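Local coordinates for protein Cry37AA1 (Bacillus thuringiensis, PDB 4RHZ) that binds calcium and pairs with Cry23Aa1 in a binary Bacillus thuringiensis complex, probably acting as the small C2-fold partner of an insecticidal toxin, at residues B[8-13]-B[54-59]; B[21-26]-B[39-44]; B[25-30]-B[77-82]; B[103-108]-B[118-123]. All coordinates share one frame; numbering follows the deposited sequence.

Contact 1. Residues B[8-13]-B[54-59]; sequences FTINFY and STYTQT
Backbone hydrogen bonds carry most of the join between Phe8 to Phe12 and Ser54 to Gln58. Phe8 pairs with Gln58 and Ile10 with Tyr56, each through two bonds. In the tighter of each two, Phe8 N reaches Gln58 O at 2.8 Å and Ile10 N reaches Tyr56 O at 2.8 Å, the latter almost straight at 174°. Before strand 55-59 begins, Ser54 O accepts from Phe12 N at 2.9 Å. Between these pairs, CA-H groups turn to carbonyls, as where Thr55 CA lies 3.2 Å from Ile10 O.

Apolar contacts gather on the face bearing Phe8, Ile10, Phe12 and Tyr56. Tyr56 runs alongside Ile10, its CG pointing away from the backbone N (chi1 180°), and its CD2 sits 4.1 Å from Ile10 CD1. Tyr56 CB meets the Phe12 ring at its edge, 3.9 Å from CE1, while Ile10 CG2 lies over one face of that ring. Trp41, from strand 38-43, packs on the rings of Phe12 and Tyr56, edge-to-face with the latter. On the other face Thr9 CG2 touches Thr55 CG2 at 3.9 Å.

Strand axes 4.7 Å apart at 163° define an antiparallel edge pair, one face turned to the core of a C2-type beta-sandwich.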
loop_
_atom_site.group_PDB
_atom_site.type_symbol
_atom_site.label_atom_id
_atom_site.label_comp_id
_atom_site.label_asym_id
_atom_site.label_seq_id
_atom_site.Cartn_x
_atom_site.Cartn_y
_atom_site.Cartn_z
ATOM N N PHE B 8 17.751 8.612 -6.707
ATOM C CA PHE B 8 17.186 8.798 -5.426
ATOM C C PHE B 8 16.023 9.714 -5.619
ATOM O O PHE B 8 16.162 10.755 -6.276
ATOM C CB PHE B 8 18.247 9.471 -4.491
ATOM C CG PHE B 8 19.467 8.595 -4.285
ATOM C CD1 PHE B 8 20.622 8.775 -5.060
ATOM C CD2 PHE B 8 19.414 7.513 -3.417
ATOM C CE1 PHE B 8 21.697 7.936 -4.930
ATOM C CE2 PHE B 8 20.499 6.650 -3.265
ATOM C CZ PHE B 8 21.648 6.867 -4.013
ATOM N N THR B 9 14.874 9.365 -5.028
ATOM C CA THR B 9 13.743 10.311 -5.098
ATOM C C THR B 9 13.352 10.632 -3.712
ATOM O O THR B 9 12.920 9.764 -3.006
ATOM C CB THR B 9 12.531 9.694 -5.817
ATOM O OG1 THR B 9 12.963 9.279 -7.101
ATOM C CG2 THR B 9 11.410 10.721 -5.964
ATOM N N ILE B 10 13.465 11.882 -3.341
ATOM C CA ILE B 10 13.295 12.246 -2.012
ATOM C C ILE B 10 12.075 13.146 -1.898
ATOM O O ILE B 10 11.936 14.093 -2.704
ATOM C CB ILE B 10 14.524 13.089 -1.579
ATOM C CG1 ILE B 10 15.854 12.310 -1.836
ATOM C CG2 ILE B 10 14.346 13.581 -0.192
ATOM C CD1 ILE B 10 17.094 13.099 -1.469
ATOM N N ASN B 11 11.226 12.892 -0.874
ATOM C CA ASN B 11 10.074 13.723 -0.609
ATOM C C ASN B 11 10.086 14.275 0.761
ATOM O O ASN B 11 10.353 13.531 1.711
ATOM C CB ASN B 11 8.818 12.895 -0.813
ATOM C CG ASN B 11 8.433 12.846 -2.258
ATOM O OD1 ASN B 11 7.937 13.824 -2.765
ATOM N ND2 ASN B 11 8.718 11.750 -2.948
ATOM N N PHE B 12 9.783 15.577 0.869
ATOM C CA PHE B 12 9.798 16.297 2.110
ATOM C C PHE B 12 8.371 16.623 2.564
ATOM O O PHE B 12 7.570 16.998 1.762
ATOM C CB PHE B 12 10.559 17.595 1.924
ATOM C CG PHE B 12 11.991 17.422 1.401
ATOM C CD1 PHE B 12 12.250 17.372 0.023
ATOM C CD2 PHE B 12 13.083 17.363 2.310
ATOM C CE1 PHE B 12 13.570 17.244 -0.450
ATOM C CE2 PHE B 12 14.385 17.252 1.866
ATOM C CZ PHE B 12 14.658 17.191 0.472
ATOM N N TYR B 13 8.074 16.546 3.868
ATOM C CA TYR B 13 6.731 16.745 4.384
ATOM C C TYR B 13 6.854 17.561 5.630
ATOM O O TYR B 13 7.768 17.287 6.423
ATOM C CB TYR B 13 6.086 15.406 4.724
ATOM C CG TYR B 13 5.908 14.531 3.552
ATOM C CD1 TYR B 13 4.732 14.590 2.768
ATOM C CD2 TYR B 13 6.902 13.644 3.192
ATOM C CE1 TYR B 13 4.569 13.730 1.598
ATOM C CE2 TYR B 13 6.751 12.789 2.117
ATOM C CZ TYR B 13 5.585 12.841 1.291
ATOM O OH TYR B 13 5.485 11.963 0.201
ATOM N N SER B 54 9.467 20.117 -2.518
ATOM C CA SER B 54 8.664 19.026 -1.993
ATOM C C SER B 54 9.205 17.647 -2.448
ATOM O O SER B 54 9.155 16.684 -1.683
ATOM C CB SER B 54 7.131 19.255 -2.203
ATOM O OG SER B 54 6.636 18.777 -3.436
ATOM N N THR B 55 9.727 17.584 -3.665
ATOM C CA THR B 55 10.337 16.390 -4.215
ATOM C C THR B 55 11.641 16.834 -4.851
ATOM O O THR B 55 11.699 17.936 -5.392
ATOM C CB THR B 55 9.475 15.757 -5.309
ATOM O OG1 THR B 55 8.096 15.790 -4.911
ATOM C CG2 THR B 55 9.911 14.353 -5.559
ATOM N N TYR B 56 12.657 15.972 -4.778
ATOM C CA TYR B 56 13.987 16.224 -5.254
ATOM C C TYR B 56 14.429 14.911 -5.835
ATOM O O TYR B 56 14.264 13.866 -5.215
ATOM C CB TYR B 56 14.919 16.592 -4.084
ATOM C CG TYR B 56 16.320 16.858 -4.537
ATOM C CD1 TYR B 56 16.636 18.069 -5.122
ATOM C CD2 TYR B 56 17.332 15.874 -4.447
ATOM C CE1 TYR B 56 17.894 18.332 -5.597
ATOM C CE2 TYR B 56 18.632 16.138 -4.914
ATOM C CZ TYR B 56 18.896 17.367 -5.493
ATOM O OH TYR B 56 20.157 17.705 -5.974
ATOM N N THR B 57 15.002 14.971 -7.019
ATOM C CA THR B 57 15.493 13.788 -7.694
ATOM C C THR B 57 16.964 14.000 -8.051
ATOM O O THR B 57 17.373 15.116 -8.409
ATOM C CB THR B 57 14.648 13.491 -8.923
ATOM O OG1 THR B 57 13.271 13.510 -8.535
ATOM C CG2 THR B 57 14.985 12.137 -9.512
ATOM N N GLN B 58 17.757 12.932 -7.907
ATOM C CA GLN B 58 19.206 12.939 -8.136
ATOM C C GLN B 58 19.701 11.577 -8.574
ATOM O O GLN B 58 19.253 10.556 -8.024
ATOM C CB GLN B 58 19.909 13.230 -6.830
ATOM C CG GLN B 58 20.498 14.539 -6.871
ATOM C CD GLN B 58 21.988 14.496 -6.882
ATOM O OE1 GLN B 58 22.620 14.690 -7.906
ATOM N NE2 GLN B 58 22.556 14.292 -5.722
ATOM N N THR B 59 20.638 11.572 -9.527
ATOM C CA THR B 59 21.332 10.373 -9.945
ATOM C C THR B 59 22.826 10.539 -9.715
ATOM O O THR B 59 23.391 11.600 -9.978
ATOM C CB THR B 59 20.992 9.990 -11.391
ATOM O OG1 THR B 59 19.586 9.849 -11.473
ATOM C CG2 THR B 59 21.631 8.599 -11.788
#

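Contact 2. Residues B[21-26]-B[39-44]; sequences PEPYGY and EIWKQD
Trp41 drives its indole against the bend at Pro23 to Tyr26, and the orientation of that ring organises the contact. Its CG is anti to the backbone N (chi1 172°), which brings the six-membered ring up against the backbone from Pro23 to Tyr26. The side chains of Pro23 and Trp41 stand at about a right angle: Pro23 CB is 3.9 Å from Trp41 CH2, and the carbonyl of Pro23 approaches the indole edge near its plane, with O 3.5 Å from CZ2. Farther along, Trp41 CZ3 comes within 3.4 Å of Tyr26 N, the backbone there lying oblique to the ring.

Gln43 is also anti at chi1 but bends at chi2. Its CG passes 3.6 Å from Pro23 O, and the amide folds back so that NE2 donates to Asp44 O at 2.7 Å, nearly straight (176°) and in the amide plane. Tyr24 lays CB 3.3 Å from Gln43 O, whereas its ring leads away and its hydroxyl bonds Asp88.

Gly25 and Gln43 exchange two backbone bonds, the shorter from Gly25 N to Gln43 O at 2.7 Å. The positive phi of Gly25 (137°) would press a CB into the preceding carbonyl, explaining the glycine at this corner. Next to the pair, Ile40 and Trp41 both face Ile27, a classic beta bulge in the edge strand of an antiparallel sheet.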
loop_
_atom_site.group_PDB
_atom_site.type_symbol
_atom_site.label_atom_id
_atom_site.label_comp_id
_atom_site.label_asym_id
_atom_site.label_seq_id
_atom_site.Cartn_x
_atom_site.Cartn_y
_atom_site.Cartn_z
ATOM N N PRO B 21 7.299 22.629 1.709
ATOM C CA PRO B 21 8.230 23.042 2.746
ATOM C C PRO B 21 9.529 23.670 2.169
ATOM O O PRO B 21 9.747 23.665 0.929
ATOM C CB PRO B 21 8.478 21.749 3.534
ATOM C CG PRO B 21 7.874 20.642 2.747
ATOM C CD PRO B 21 7.338 21.183 1.458
ATOM N N GLU B 22 10.348 24.233 3.065
ATOM C CA GLU B 22 11.609 24.852 2.703
ATOM C C GLU B 22 12.787 24.159 3.375
ATOM O O GLU B 22 13.447 24.710 4.267
ATOM C CB GLU B 22 11.556 26.351 2.994
ATOM C CG GLU B 22 10.780 27.035 1.868
ATOM C CD GLU B 22 9.680 27.947 2.374
ATOM O OE1 GLU B 22 8.518 27.741 1.925
ATOM O OE2 GLU B 22 9.990 28.843 3.210
ATOM N N PRO B 23 13.039 22.919 2.960
ATOM C CA PRO B 23 13.989 22.155 3.803
ATOM C C PRO B 23 15.424 22.673 3.635
ATOM O O PRO B 23 15.810 22.996 2.501
ATOM C CB PRO B 23 13.872 20.743 3.229
ATOM C CG PRO B 23 13.432 20.944 1.806
ATOM C CD PRO B 23 12.468 22.108 1.872
ATOM N N TYR B 24 16.182 22.801 4.722
ATOM C CA TYR B 24 17.616 22.939 4.584
ATOM C C TYR B 24 18.313 21.875 5.426
ATOM O O TYR B 24 17.756 21.397 6.418
ATOM C CB TYR B 24 18.114 24.312 5.025
ATOM C CG TYR B 24 17.967 24.607 6.511
ATOM C CD1 TYR B 24 19.028 24.386 7.393
ATOM C CD2 TYR B 24 16.776 25.152 7.031
ATOM C CE1 TYR B 24 18.915 24.674 8.767
ATOM C CE2 TYR B 24 16.650 25.450 8.406
ATOM C CZ TYR B 24 17.704 25.197 9.268
ATOM O OH TYR B 24 17.578 25.485 10.639
ATOM N N GLY B 25 19.541 21.529 5.039
ATOM C CA GLY B 25 20.436 20.651 5.817
ATOM C C GLY B 25 21.064 19.694 4.826
ATOM O O GLY B 25 21.536 20.136 3.776
ATOM N N TYR B 26 21.010 18.381 5.102
ATOM C CA TYR B 26 21.572 17.392 4.195
ATOM C C TYR B 26 20.863 16.062 4.404
ATOM O O TYR B 26 20.271 15.838 5.450
ATOM C CB TYR B 26 23.130 17.243 4.437
ATOM C CG TYR B 26 23.497 16.714 5.825
ATOM C CD1 TYR B 26 23.427 15.325 6.117
ATOM C CD2 TYR B 26 23.867 17.582 6.850
ATOM C CE1 TYR B 26 23.732 14.835 7.391
ATOM C CE2 TYR B 26 24.227 17.081 8.157
ATOM C CZ TYR B 26 24.112 15.718 8.395
ATOM O OH TYR B 26 24.408 15.190 9.626
ATOM N N GLU B 39 26.548 12.506 0.278
ATOM C CA GLU B 39 25.318 13.267 0.124
ATOM C C GLU B 39 24.537 12.951 -1.119
ATOM O O GLU B 39 25.100 12.800 -2.217
ATOM C CB GLU B 39 25.451 14.788 0.241
ATOM C CG GLU B 39 26.722 15.353 -0.149
ATOM C CD GLU B 39 27.729 15.238 0.973
ATOM O OE1 GLU B 39 28.627 14.360 0.807
ATOM O OE2 GLU B 39 27.616 16.010 1.977
ATOM N N ILE B 40 23.238 12.794 -0.902
ATOM C CA ILE B 40 22.276 12.706 -1.993
ATOM C C ILE B 40 21.418 13.975 -2.077
ATOM O O ILE B 40 20.705 14.182 -3.050
ATOM C CB ILE B 40 21.430 11.381 -1.912
ATOM C CG1 ILE B 40 20.444 11.407 -0.730
ATOM C CG2 ILE B 40 22.401 10.191 -1.852
ATOM C CD1 ILE B 40 19.335 10.285 -0.748
ATOM N N TRP B 41 21.538 14.839 -1.078
ATOM C CA TRP B 41 20.855 16.094 -1.100
ATOM C C TRP B 41 21.458 16.993 -0.057
ATOM O O TRP B 41 21.730 16.559 1.060
ATOM C CB TRP B 41 19.355 15.918 -0.783
ATOM C CG TRP B 41 18.624 17.208 -0.601
ATOM C CD1 TRP B 41 18.041 17.955 -1.589
ATOM C CD2 TRP B 41 18.401 17.923 0.632
ATOM N NE1 TRP B 41 17.487 19.107 -1.054
ATOM C CE2 TRP B 41 17.655 19.094 0.306
ATOM C CE3 TRP B 41 18.741 17.680 1.982
ATOM C CZ2 TRP B 41 17.260 20.036 1.275
ATOM C CZ3 TRP B 41 18.334 18.571 2.952
ATOM C CH2 TRP B 41 17.594 19.773 2.587
ATOM N N LYS B 42 21.569 18.273 -0.398
ATOM C CA LYS B 42 22.185 19.298 0.458
ATOM C C LYS B 42 21.583 20.679 0.122
ATOM O O LYS B 42 21.450 21.042 -1.060
ATOM C CB LYS B 42 23.700 19.330 0.202
ATOM C CG LYS B 42 24.504 20.148 1.217
ATOM C CD LYS B 42 25.985 20.176 0.786
ATOM C CE LYS B 42 26.779 21.192 1.643
ATOM N NZ LYS B 42 27.226 20.583 2.952
ATOM N N GLN B 43 21.193 21.439 1.133
ATOM C CA GLN B 43 20.761 22.804 0.895
ATOM C C GLN B 43 21.119 23.562 2.141
ATOM O O GLN B 43 20.675 23.191 3.242
ATOM C CB GLN B 43 19.236 22.886 0.624
ATOM C CG GLN B 43 18.634 24.333 0.657
ATOM C CD GLN B 43 19.292 25.236 -0.383
ATOM O OE1 GLN B 43 19.178 25.002 -1.602
ATOM N NE2 GLN B 43 20.002 26.269 0.089
ATOM N N ASP B 44 21.937 24.611 1.980
ATOM C CA ASP B 44 22.312 25.466 3.096
ATOM C C ASP B 44 21.166 26.327 3.547
ATOM O O ASP B 44 20.286 26.684 2.760
ATOM C CB ASP B 44 23.503 26.336 2.759
ATOM C CG ASP B 44 24.744 25.533 2.495
ATOM O OD1 ASP B 44 25.531 26.043 1.697
ATOM O OD2 ASP B 44 24.919 24.407 3.043
HETATM O O HOH W 1 23.830 21.937 4.698
#

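Contact 3. Residues B[25-30]-B[77-82]; sequences GYIKAY and GDVKEY
Tyr26 and Asp78 meet through both backbone and side chain. From CB, the CG of Tyr26 takes the place between backbone N and carbonyl carbon (chi1 64°), which swings the ring over toward strand 77-81. CD2 lies 4.1 Å from Asp78 CB. CE2 is the point of nearest approach, 3.5 Å from Asp78 CB, and CZ follows closely. The Asp78 methylene therefore sits over one ring face as a CH-pi contact, 3.9 Å from the centroid and 28° off the normal. Over the same face, toward the CE1 rim, lies the backbone N of Asp78. At the tip, Tyr26 OH is 2.7 Å from a water that donates to Asp78 OD2 at 2.6 Å, so one residue is gripped at its methylene and, through water, at its carboxylate. The carboxylate plane stands 68° from that of the ring.

Beneath this, the backbones of Tyr26 and Asp78 form a hydrogen-bonded pair. Tyr26 N reaches Asp78 O at 3.1 Å, approaching from above the carbonyl plane. The other face is apolar: Ile27 CG1 packs on Val79 CG2 at 3.6 Å, while Gly77, opposite Ile27, lets the two chains close to a CA separation of 4.1 Å. Gly25 CA makes a CA-H...O contact with Asp78 O.

With Ile27 also touching Ile40 and Trp41, and Val79 touching Leu91, this is the pairing of the two central strands in a four-stranded antiparallel sheet of a beta-sandwich.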
loop_
_atom_site.group_PDB
_atom_site.type_symbol
_atom_site.label_atom_id
_atom_site.label_comp_id
_atom_site.label_asym_id
_atom_site.label_seq_id
_atom_site.Cartn_x
_atom_site.Cartn_y
_atom_site.Cartn_z
ATOM N N GLY B 25 19.541 21.529 5.039
ATOM C CA GLY B 25 20.436 20.651 5.817
ATOM C C GLY B 25 21.064 19.694 4.826
ATOM O O GLY B 25 21.536 20.136 3.776
ATOM N N TYR B 26 21.010 18.381 5.102
ATOM C CA TYR B 26 21.572 17.392 4.195
ATOM C C TYR B 26 20.863 16.062 4.404
ATOM O O TYR B 26 20.271 15.838 5.450
ATOM C CB TYR B 26 23.130 17.243 4.437
ATOM C CG TYR B 26 23.497 16.714 5.825
ATOM C CD1 TYR B 26 23.427 15.325 6.117
ATOM C CD2 TYR B 26 23.867 17.582 6.850
ATOM C CE1 TYR B 26 23.732 14.835 7.391
ATOM C CE2 TYR B 26 24.227 17.081 8.157
ATOM C CZ TYR B 26 24.112 15.718 8.395
ATOM O OH TYR B 26 24.408 15.190 9.626
ATOM N N ILE B 27 20.977 15.175 3.421
ATOM C CA ILE B 27 20.658 13.770 3.561
ATOM C C ILE B 27 21.833 12.985 2.939
ATOM O O ILE B 27 22.390 13.350 1.855
ATOM C CB ILE B 27 19.312 13.390 2.858
ATOM C CG1 ILE B 27 18.124 14.157 3.510
ATOM C CG2 ILE B 27 19.039 11.844 2.873
ATOM C CD1 ILE B 27 16.925 14.322 2.544
ATOM N N LYS B 28 22.222 11.918 3.611
ATOM C CA LYS B 28 23.356 11.120 3.157
ATOM C C LYS B 28 22.987 9.667 3.122
ATOM O O LYS B 28 22.091 9.245 3.821
ATOM C CB LYS B 28 24.530 11.270 4.106
ATOM C CG LYS B 28 25.109 12.673 4.071
ATOM C CD LYS B 28 26.278 12.773 5.044
ATOM C CE LYS B 28 26.784 14.206 5.117
ATOM N NZ LYS B 28 27.911 14.285 6.112
ATOM N N ALA B 29 23.729 8.916 2.347
ATOM C CA ALA B 29 23.562 7.499 2.249
ATOM C C ALA B 29 24.932 6.795 2.432
ATOM O O ALA B 29 26.003 7.441 2.285
ATOM C CB ALA B 29 23.030 7.203 0.883
ATOM N N TYR B 30 24.888 5.487 2.662
ATOM C CA TYR B 30 26.067 4.643 2.564
ATOM C C TYR B 30 25.583 3.246 2.289
ATOM O O TYR B 30 24.434 2.911 2.630
ATOM C CB TYR B 30 26.906 4.669 3.885
ATOM C CG TYR B 30 26.205 4.179 5.182
ATOM C CD1 TYR B 30 26.324 2.882 5.599
ATOM C CD2 TYR B 30 25.506 5.039 5.992
ATOM C CE1 TYR B 30 25.684 2.410 6.754
ATOM C CE2 TYR B 30 24.909 4.606 7.180
ATOM C CZ TYR B 30 25.005 3.278 7.542
ATOM O OH TYR B 30 24.407 2.789 8.680
ATOM N N GLY B 77 19.524 11.862 7.829
ATOM C CA GLY B 77 19.400 13.236 7.448
ATOM C C GLY B 77 19.391 14.123 8.664
ATOM O O GLY B 77 18.966 13.702 9.770
ATOM N N ASP B 78 19.870 15.343 8.448
ATOM C CA ASP B 78 19.683 16.450 9.353
ATOM C C ASP B 78 18.912 17.477 8.533
ATOM O O ASP B 78 19.509 18.250 7.776
ATOM C CB ASP B 78 21.048 17.090 9.732
ATOM C CG ASP B 78 20.915 18.158 10.812
ATOM O OD1 ASP B 78 19.811 18.730 11.047
ATOM O OD2 ASP B 78 21.915 18.338 11.537
ATOM N N VAL B 79 17.598 17.479 8.660
ATOM C CA VAL B 79 16.729 18.260 7.758
ATOM C C VAL B 79 15.807 19.099 8.605
ATOM O O VAL B 79 15.105 18.583 9.460
ATOM C CB VAL B 79 15.910 17.325 6.817
ATOM C CG1 VAL B 79 15.034 18.133 5.820
ATOM C CG2 VAL B 79 16.838 16.371 6.075
ATOM N N LYS B 80 15.822 20.387 8.320
ATOM C CA LYS B 80 15.055 21.377 9.018
ATOM C C LYS B 80 14.250 22.395 8.238
ATOM O O LYS B 80 14.452 22.760 7.082
ATOM C CB LYS B 80 15.934 22.166 9.974
ATOM C CG LYS B 80 16.500 21.410 11.096
ATOM C CD LYS B 80 17.390 22.250 11.902
ATOM C CE LYS B 80 18.393 21.423 12.576
ATOM N NZ LYS B 80 18.874 22.041 13.780
ATOM N N GLU B 81 13.296 22.861 8.984
ATOM C CA GLU B 81 12.504 23.984 8.642
ATOM C C GLU B 81 12.671 25.086 9.641
ATOM O O GLU B 81 12.652 24.963 10.973
ATOM C CB GLU B 81 11.108 23.734 8.151
ATOM C CG GLU B 81 10.876 24.501 6.896
ATOM C CD GLU B 81 9.465 24.441 6.420
ATOM O OE1 GLU B 81 9.144 23.615 5.590
ATOM O OE2 GLU B 81 8.671 25.237 6.878
ATOM N N TYR B 82 12.701 26.194 8.911
ATOM C CA TYR B 82 13.045 27.552 9.229
ATOM C C TYR B 82 12.299 28.067 10.379
ATOM O O TYR B 82 11.114 27.905 10.507
ATOM C CB TYR B 82 12.676 28.455 8.041
ATOM C CG TYR B 82 11.348 28.127 7.324
ATOM C CD1 TYR B 82 11.304 27.173 6.332
ATOM C CD2 TYR B 82 10.166 28.778 7.627
ATOM C CE1 TYR B 82 10.140 26.855 5.675
ATOM C CE2 TYR B 82 8.983 28.464 6.951
ATOM C CZ TYR B 82 8.989 27.490 5.968
ATOM O OH TYR B 82 7.863 27.116 5.265
HETATM O O HOH W 2 24.247 17.120 11.488
#

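Contact 4. Residues B[103-108]-B[118-123]; sequences GVTVRL and TIKYSL
A water molecule ties Gly103 and Val104 to Tyr121 where the strands part: it accepts from Tyr121 N at 2.8 Å and from Gly103 N at 3.1 Å, and lies 2.6 Å from Val104 O. It bridges backbone groups that do not bond directly there. Farther along, Val106 and Ile119 form a direct hydrogen-bonded pair, with Ile119 N donating to Val106 O at 2.9 Å in the carbonyl plane.

Ile119 CD1 is the apolar hub. It lies 4.0 Å from Val106 CG2 and 4.1 Å from Leu108 CD1, and Phe75 of the facing sheet packs on both Val106 and Ile119. Val106 CG2 occupies the position between backbone N and carbonyl carbon (chi1 -54° for CG1, which sits beside N), and this turns the methyl to the isoleucine.

Thr105 spreads its two branches: CG2 lies 3.4 Å from Ile119 O, and OG1 lies 3.4 Å from Lys120 CB while bonding Glu48 of the Cry23Aa1 chain. Arg107 holds Asp109 in a salt bridge.

The hairpin thus has an apolar face turned to the facing sheet and an outer edge whose backbone the partner uses: Thr105 to Arg107 pair in parallel with a Cry23Aa1 strand, continuing the sheet.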
loop_
_atom_site.group_PDB
_atom_site.type_symbol
_atom_site.label_atom_id
_atom_site.label_comp_id
_atom_site.label_asym_id
_atom_site.label_seq_id
_atom_site.Cartn_x
_atom_site.Cartn_y
_atom_site.Cartn_z
ATOM N N GLY B 103 13.704 -0.517 -4.170
ATOM C CA GLY B 103 12.304 -0.928 -4.378
ATOM C C GLY B 103 11.547 -0.787 -3.087
ATOM O O GLY B 103 10.301 -0.825 -3.103
ATOM N N VAL B 104 12.263 -0.654 -1.955
ATOM C CA VAL B 104 11.596 -0.334 -0.709
ATOM C C VAL B 104 12.039 1.053 -0.343
ATOM O O VAL B 104 13.239 1.421 -0.579
ATOM C CB VAL B 104 11.937 -1.306 0.385
ATOM C CG1 VAL B 104 11.365 -0.870 1.742
ATOM C CG2 VAL B 104 11.484 -2.767 0.025
ATOM N N THR B 105 11.089 1.846 0.170
ATOM C CA THR B 105 11.316 3.235 0.447
ATOM C C THR B 105 11.554 3.357 1.948
ATOM O O THR B 105 10.997 2.563 2.718
ATOM C CB THR B 105 10.077 4.029 -0.016
ATOM O OG1 THR B 105 10.156 4.178 -1.437
ATOM C CG2 THR B 105 9.957 5.387 0.592
ATOM N N VAL B 106 12.357 4.335 2.386
ATOM C CA VAL B 106 12.502 4.544 3.816
ATOM C C VAL B 106 11.916 5.884 4.234
ATOM O O VAL B 106 11.952 6.829 3.463
ATOM C CB VAL B 106 14.057 4.516 4.345
ATOM C CG1 VAL B 106 14.809 3.281 3.955
ATOM C CG2 VAL B 106 14.803 5.802 3.955
ATOM N N ARG B 107 11.489 5.953 5.492
ATOM C CA ARG B 107 11.102 7.191 6.127
ATOM C C ARG B 107 12.081 7.574 7.267
ATOM O O ARG B 107 12.343 6.746 8.193
ATOM C CB ARG B 107 9.698 6.998 6.744
ATOM C CG ARG B 107 9.223 8.135 7.541
ATOM C CD ARG B 107 7.710 8.055 7.884
ATOM N NE ARG B 107 7.396 9.044 8.923
ATOM C CZ ARG B 107 6.187 9.594 9.157
ATOM N NH1 ARG B 107 5.115 9.308 8.370
ATOM N NH2 ARG B 107 6.068 10.479 10.161
ATOM N N LEU B 108 12.530 8.828 7.239
ATOM C CA LEU B 108 13.215 9.436 8.338
ATOM C C LEU B 108 12.213 10.308 9.078
ATOM O O LEU B 108 11.575 11.134 8.413
ATOM C CB LEU B 108 14.364 10.310 7.794
ATOM C CG LEU B 108 15.295 9.648 6.776
ATOM C CD1 LEU B 108 16.493 10.595 6.470
ATOM C CD2 LEU B 108 15.784 8.336 7.345
ATOM N N THR B 118 10.943 10.989 3.005
ATOM C CA THR B 118 11.001 9.654 2.530
ATOM C C THR B 118 12.025 9.554 1.372
ATOM O O THR B 118 12.297 10.552 0.685
ATOM C CB THR B 118 9.639 9.143 2.010
ATOM O OG1 THR B 118 9.307 9.780 0.773
ATOM C CG2 THR B 118 8.482 9.233 3.041
ATOM N N ILE B 119 12.624 8.372 1.146
ATOM C CA ILE B 119 13.601 8.248 0.106
ATOM C C ILE B 119 13.389 6.949 -0.575
ATOM O O ILE B 119 13.276 5.902 0.059
ATOM C CB ILE B 119 15.087 8.234 0.680
ATOM C CG1 ILE B 119 15.472 9.566 1.281
ATOM C CG2 ILE B 119 16.133 8.094 -0.437
ATOM C CD1 ILE B 119 15.394 9.582 2.670
ATOM N N LYS B 120 13.404 6.985 -1.889
ATOM C CA LYS B 120 13.209 5.810 -2.707
ATOM C C LYS B 120 14.411 5.774 -3.595
ATOM O O LYS B 120 14.897 6.837 -3.918
ATOM C CB LYS B 120 12.004 6.149 -3.576
ATOM C CG LYS B 120 11.831 5.328 -4.765
ATOM C CD LYS B 120 10.798 5.969 -5.712
ATOM C CE LYS B 120 10.527 5.004 -6.863
ATOM N NZ LYS B 120 9.706 5.674 -7.926
ATOM N N TYR B 121 14.917 4.598 -3.984
ATOM C CA TYR B 121 16.060 4.594 -4.866
ATOM C C TYR B 121 15.974 3.439 -5.798
ATOM O O TYR B 121 15.346 2.469 -5.447
ATOM C CB TYR B 121 17.400 4.534 -4.080
ATOM C CG TYR B 121 17.758 3.226 -3.391
ATOM C CD1 TYR B 121 18.735 2.389 -3.924
ATOM C CD2 TYR B 121 17.150 2.852 -2.185
ATOM C CE1 TYR B 121 19.100 1.191 -3.290
ATOM C CE2 TYR B 121 17.556 1.667 -1.500
ATOM C CZ TYR B 121 18.526 0.851 -2.067
ATOM O OH TYR B 121 18.876 -0.339 -1.422
ATOM N N SER B 122 16.635 3.547 -6.957
ATOM C CA SER B 122 16.725 2.451 -7.913
ATOM C C SER B 122 18.085 2.480 -8.595
ATOM O O SER B 122 18.758 3.521 -8.620
ATOM C CB SER B 122 15.620 2.559 -8.999
ATOM O OG SER B 122 15.690 3.795 -9.695
ATOM N N LEU B 123 18.457 1.357 -9.190
ATOM C CA LEU B 123 19.800 1.158 -9.809
ATOM C C LEU B 123 19.727 0.550 -11.203
ATOM O O LEU B 123 18.931 -0.386 -11.406
ATOM C CB LEU B 123 20.575 0.112 -8.989
ATOM C CG LEU B 123 20.514 0.414 -7.497
ATOM C CD1 LEU B 123 20.888 -0.796 -6.683
ATOM C CD2 LEU B 123 21.430 1.606 -7.233
HETATM O O HOH W 3 13.515 2.319 -3.052
#

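Overall arrangement
Contacts 1 and 4 lie in one four-stranded sheet, joined where Thr9 N meets Lys120 O at 2.8 Å and Asn11 O meets Thr118 N at 2.9 Å. Contacts 2 and 3, their centres 5 Å apart, share Gly25 and Tyr26 in the other sheet, where Trp41 O and Ile27 N are 2.8 Å apart. The sheets pack through side chains: Phe12 CZ lies 3.6 Å from Trp41 CE2, and Ile10 CG2 lies 3.8 Å from Ile27 CD1. Contacts 2 and 4, about 17 Å between centres, flank the chain centre. The calcium, bound by Asp89 and Glu112, stays about 12 Å from the side chains of Tyr24, Val79 and Arg107.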